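Local coordinates for protein putative phosphoenolpyruvate-dependent sugar phosphotransferase system (PTS) permease (Klebsiella pneumoniae subsp. pneumoniae, PDB 3MTQ) that is probably a cytoplasmic IIA component of a mannose-type phosphotransferase system, relaying phosphate during sugar uptake, at residues A[124-127]-A[128-131]. Numbering follows the deposited sequence. Where two conformers were deposited one is given.
Sequences EDNT and EKLI
Asn126 caps the N-terminus of helix 127-141. Its side-chain OD1 accepts from Lys129 N at 3.1 Å, with the donor well above the amide carbonyl plane. CG lies anti to the backbone N (chi1 -178°), beside the carbonyl carbon, which brings OD1 to Lys129 N. The amide also touches the base of the lysine chain, Asn126 CG lying 3.5 Å from Lys129 CB, and the two side chains cross at about a right angle. Regular helical bonding starts here: Leu130 N donates to Asn126 O at 3.0 Å, almost straight, and Ile131 N donates to Thr127 O.

A salt bridge spans the start of the helix. Lys129 NZ meets Glu124 OE1 at 2.6 Å, from above the carboxylate plane. The lysine chain is extended until a bend at chi4 (-93°) and crosses Glu124 at about a right angle. The other oxygen, Glu124 OE2, accepts from Asn126 N at 2.9 Å through its anti lone pair. One carboxylate thus joins the backbone of the capping residue to a side chain of the first turn.

Apolar contact is tight between Thr127 CG2 and Ile131 CD1, 3.5 Å apart. Thr127 OG1 is held by Glu79 and Arg22, and Arg22 also binds Glu124 O.

The loop leads from helix 112-120 into helix 127-141. Thr127 and Ile131 pack on His105 of strand 104-108, while Ile131 also touches Tyr144 of the second subunit.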
ATOM      1  N   GLU A 124      15.273 -13.763  10.191  1.00 31.53           N
ATOM      2  CA  GLU A 124      15.655 -12.891  11.297  1.00 31.46           C
ATOM      3  C   GLU A 124      14.879 -13.240  12.586  1.00 31.52           C
ATOM      4  O   GLU A 124      13.642 -13.308  12.591  1.00 31.20           O
ATOM      5  CB  GLU A 124      15.426 -11.421  10.894  1.00 31.84           C
ATOM      6  CG  GLU A 124      15.820 -10.365  11.961  1.00 31.62           C
ATOM      7  CD  GLU A 124      17.250 -10.578  12.474  1.00 32.36           C
ATOM      8  OE1 GLU A 124      18.190 -10.429  11.658  1.00 31.61           O
ATOM      9  OE2 GLU A 124      17.417 -10.909  13.671  1.00 29.16           O
ATOM     10  N   ASP A 125      15.615 -13.487  13.659  1.00 31.78           N
ATOM     11  CA  ASP A 125      15.015 -13.842  14.955  1.00 32.23           C
ATOM     12  C   ASP A 125      14.739 -12.651  15.894  1.00 31.80           C
ATOM     13  O   ASP A 125      13.906 -12.751  16.801  1.00 33.42           O
ATOM     14  CB  ASP A 125      15.869 -14.904  15.682  1.00 32.78           C
ATOM     15  CG  ASP A 125      17.285 -14.422  15.973  1.00 36.20           C
ATOM     16  OD1 ASP A 125      18.080 -14.300  15.023  1.00 39.81           O
ATOM     17  OD2 ASP A 125      17.605 -14.182  17.156  1.00 42.41           O
ATOM     18  N   ASN A 126      15.448 -11.543  15.724  1.00 29.98           N
ATOM     19  CA  ASN A 126      15.156 -10.341  16.514  1.00 29.95           C
ATOM     20  C   ASN A 126      13.987  -9.642  15.829  1.00 28.60           C
ATOM     21  O   ASN A 126      14.166  -8.945  14.809  1.00 27.22           O
ATOM     22  CB  ASN A 126      16.402  -9.451  16.562  1.00 30.17           C
ATOM     23  CG  ASN A 126      16.228  -8.183  17.405  1.00 32.15           C
ATOM     24  OD1 ASN A 126      15.126  -7.667  17.609  1.00 34.20           O
ATOM     25  ND2 ASN A 126      17.352  -7.641  17.851  1.00 35.25           N
ATOM     26  N   THR A 127      12.781  -9.856  16.352  1.00 28.23           N
ATOM     27  CA  THR A 127      11.583  -9.351  15.669  1.00 27.75           C
ATOM     28  C   THR A 127      11.504  -7.838  15.606  1.00 27.24           C
ATOM     29  O   THR A 127      11.048  -7.256  14.613  1.00 25.75           O
ATOM     30  CB  THR A 127      10.336  -9.961  16.252  1.00 28.08           C
ATOM     31  OG1 THR A 127      10.457 -11.371  16.106  1.00 28.32           O
ATOM     32  CG2 THR A 127       9.085  -9.446  15.513  1.00 28.31           C
ATOM     33  N   GLU A 128      12.055  -7.203  16.635  1.00 27.54           N
ATOM     34  CA  GLU A 128      12.143  -5.732  16.695  0.50 27.76           C
ATOM     35  C   GLU A 128      12.998  -5.183  15.566  1.00 27.34           C
ATOM     36  O   GLU A 128      12.655  -4.166  14.936  1.00 26.89           O
ATOM     37  CB  GLU A 128      12.773  -5.252  18.017  0.50 27.89           C
ATOM     38  CG  GLU A 128      11.787  -4.746  19.069  0.50 29.22           C
ATOM     39  CD  GLU A 128      12.497  -4.160  20.278  0.50 30.40           C
ATOM     40  OE1 GLU A 128      13.170  -3.120  20.123  0.50 32.13           O
ATOM     41  OE2 GLU A 128      12.382  -4.743  21.378  0.50 33.58           O
ATOM     42  N   LYS A 129      14.134  -5.839  15.339  1.00 27.34           N
ATOM     43  CA  LYS A 129      15.090  -5.474  14.300  1.00 27.31           C
ATOM     44  C   LYS A 129      14.485  -5.690  12.931  1.00 25.21           C
ATOM     45  O   LYS A 129      14.558  -4.833  12.092  1.00 25.29           O
ATOM     46  CB  LYS A 129      16.380  -6.289  14.461  1.00 28.49           C
ATOM     47  CG  LYS A 129      17.440  -6.113  13.400  1.00 30.81           C
ATOM     48  CD  LYS A 129      18.684  -6.955  13.748  1.00 33.78           C
ATOM     49  CE  LYS A 129      19.681  -7.004  12.585  1.00 36.05           C
ATOM     50  NZ  LYS A 129      19.473  -8.180  11.704  1.00 39.61           N
ATOM     51  N   LEU A 130      13.859  -6.841  12.714  1.00 24.01           N
ATOM     52  CA  LEU A 130      13.129  -7.090  11.459  1.00 22.32           C
ATOM     53  C   LEU A 130      12.140  -5.967  11.069  1.00 21.37           C
ATOM     54  O   LEU A 130      12.150  -5.446   9.924  1.00 21.47           O
ATOM     55  CB  LEU A 130      12.354  -8.401  11.604  1.00 22.19           C
ATOM     56  CG  LEU A 130      11.314  -8.807  10.536  1.00 22.10           C
ATOM     57  CD1 LEU A 130      12.004  -9.232   9.271  1.00 24.21           C
ATOM     58  CD2 LEU A 130      10.470  -9.910  11.013  1.00 26.44           C
ATOM     59  N   ILE A 131      11.230  -5.669  11.978  1.00 20.20           N
ATOM     60  CA  ILE A 131      10.149  -4.719  11.747  1.00 21.40           C
ATOM     61  C   ILE A 131      10.673  -3.264  11.570  1.00 21.63           C
ATOM     62  O   ILE A 131      10.321  -2.580  10.643  1.00 21.76           O
ATOM     63  CB  ILE A 131       9.116  -4.779  12.903  1.00 21.05           C
ATOM     64  CG1 ILE A 131       8.290  -6.122  12.824  1.00 22.81           C
ATOM     65  CG2 ILE A 131       8.199  -3.576  12.835  1.00 21.16           C
ATOM     66  CD1 ILE A 131       7.649  -6.566  14.137  1.00 22.98           C
TER